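Local coordinates for protein Fe(2+) transporter FeoB (Legionella pneumophila, PDB 3IBY) that probably transports ferrous iron across the bacterial inner membrane in a GTP-driven uptake system, here represented by its cytosolic domain, at residues V28-W31 with V36-K39. Sequence-based numbering, arbitrary orientation.
Sequences VGNW and VEKK
The indole of Trp31 lies against the side chain of Lys38, whose methylenes run across one face of the ring system. A CH-pi contact begins the overlap: Lys38 CB stands 3.4 Å from the centroid of the five-membered ring and 9° off its normal. Lys38 CG follows at 3.5 Å from Trp31 CE2, and the chain continues to NZ, 3.6 Å from Trp31 CZ3. This reach depends on an extended lysine, with CG anti to the backbone N (chi1 173°) and the later torsions also near trans. Val36 meets the indole differently, bringing its carbonyl group up to the ring edge and its CG1 to 4.0 Å from Trp31 CD1. Both segments belong to the antiparallel hairpin of strands 26-30 and 37-45 in the G domain, with strand 26-30 outermost in the main sheet. Gly29 and Lys38 form a hydrogen-bonded pair of this hairpin, in which Gly29 N donates to Lys38 O at 2.9 Å and Lys38 N donates back to Gly29 O. Past the strand end, Trp31 N binds Val36 O at 2.9 Å (N-H...O angle 154°), tying the Trp31 backbone to the partner segment. On the sheet face shared by Val28 and Lys39, the bent chain of Lys39 passes Val28, with Lys39 CD 4.0 Å from Val28 CG2. Val36 and Glu37 fall in a predicted GTP-binding segment, and Lys39 approaches Thr15 of the predicted P-loop. Ile74 and Ser78 of helix 70-81 also touch the Trp31 side chain, which is buried, whereas Val28, Asn30 and Glu37 are exposed.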
loop_
_atom_site.group_PDB
_atom_site.type_symbol
_atom_site.label_atom_id
_atom_site.label_comp_id
_atom_site.label_asym_id
_atom_site.label_seq_id
_atom_site.Cartn_x
_atom_site.Cartn_y
_atom_site.Cartn_z
ATOM N N VAL A 28 3.908 19.462 11.726
ATOM C CA VAL A 28 2.524 19.255 11.349
ATOM C C VAL A 28 2.035 20.479 10.585
ATOM O O VAL A 28 2.363 21.616 10.926
ATOM C CB VAL A 28 1.643 19.057 12.616
ATOM C CG1 VAL A 28 1.254 20.436 13.247
ATOM C CG2 VAL A 28 0.412 18.250 12.289
ATOM N N GLY A 29 1.259 20.246 9.540
ATOM C CA GLY A 29 0.484 21.312 8.895
ATOM C C GLY A 29 -0.829 20.701 8.449
ATOM O O GLY A 29 -1.146 19.600 8.841
ATOM N N ASN A 30 -1.595 21.390 7.616
ATOM C CA ASN A 30 -2.804 20.796 7.061
ATOM C C ASN A 30 -2.452 20.264 5.704
ATOM O O ASN A 30 -1.643 20.822 5.006
ATOM C CB ASN A 30 -3.923 21.827 6.913
ATOM C CG ASN A 30 -4.429 22.384 8.251
ATOM O OD1 ASN A 30 -4.958 23.479 8.284
ATOM N ND2 ASN A 30 -4.298 21.621 9.336
ATOM N N TRP A 31 -3.045 19.159 5.324
ATOM C CA TRP A 31 -3.061 18.809 3.942
ATOM C C TRP A 31 -3.675 19.976 3.169
ATOM O O TRP A 31 -4.370 20.799 3.717
ATOM C CB TRP A 31 -3.884 17.561 3.767
ATOM C CG TRP A 31 -3.162 16.357 4.202
ATOM C CD1 TRP A 31 -3.268 15.743 5.408
ATOM C CD2 TRP A 31 -2.201 15.617 3.455
ATOM N NE1 TRP A 31 -2.441 14.657 5.459
ATOM C CE2 TRP A 31 -1.784 14.546 4.264
ATOM C CE3 TRP A 31 -1.650 15.757 2.184
ATOM C CZ2 TRP A 31 -0.841 13.613 3.850
ATOM C CZ3 TRP A 31 -0.721 14.820 1.764
ATOM C CH2 TRP A 31 -0.328 13.755 2.598
ATOM N N VAL A 36 -7.627 18.129 7.668
ATOM C CA VAL A 36 -6.817 17.007 8.174
ATOM C C VAL A 36 -5.349 17.424 8.254
ATOM O O VAL A 36 -4.844 18.138 7.376
ATOM C CB VAL A 36 -6.952 15.711 7.309
ATOM C CG1 VAL A 36 -6.156 14.555 7.916
ATOM C CG2 VAL A 36 -8.390 15.308 7.149
ATOM N N GLU A 37 -4.683 16.980 9.316
ATOM C CA GLU A 37 -3.349 17.432 9.646
ATOM C C GLU A 37 -2.395 16.584 8.897
ATOM O O GLU A 37 -2.598 15.396 8.783
ATOM C CB GLU A 37 -3.126 17.372 11.164
ATOM C CG GLU A 37 -4.105 18.342 11.888
ATOM C CD GLU A 37 -3.852 18.540 13.361
ATOM O OE1 GLU A 37 -3.306 17.613 14.012
ATOM O OE2 GLU A 37 -4.208 19.619 13.886
ATOM N N LYS A 38 -1.373 17.184 8.316
ATOM C CA LYS A 38 -0.369 16.398 7.592
ATOM C C LYS A 38 0.877 16.399 8.427
ATOM O O LYS A 38 1.227 17.421 8.980
ATOM C CB LYS A 38 -0.139 17.034 6.227
ATOM C CG LYS A 38 0.962 16.478 5.389
ATOM C CD LYS A 38 1.157 17.337 4.129
ATOM C CE LYS A 38 2.316 16.835 3.230
ATOM N NZ LYS A 38 2.102 17.124 1.820
ATOM N N LYS A 39 1.552 15.270 8.543
ATOM C CA LYS A 39 2.823 15.242 9.282
ATOM C C LYS A 39 3.883 14.899 8.292
ATOM O O LYS A 39 3.734 13.929 7.527
ATOM C CB LYS A 39 2.821 14.192 10.377
ATOM C CG LYS A 39 2.130 14.609 11.716
ATOM C CD LYS A 39 0.628 14.243 11.776
ATOM C CE LYS A 39 0.169 13.873 13.221
ATOM N NZ LYS A 39 0.281 12.385 13.528
HETATM O O HOH W 1 -0.406 12.910 7.594
#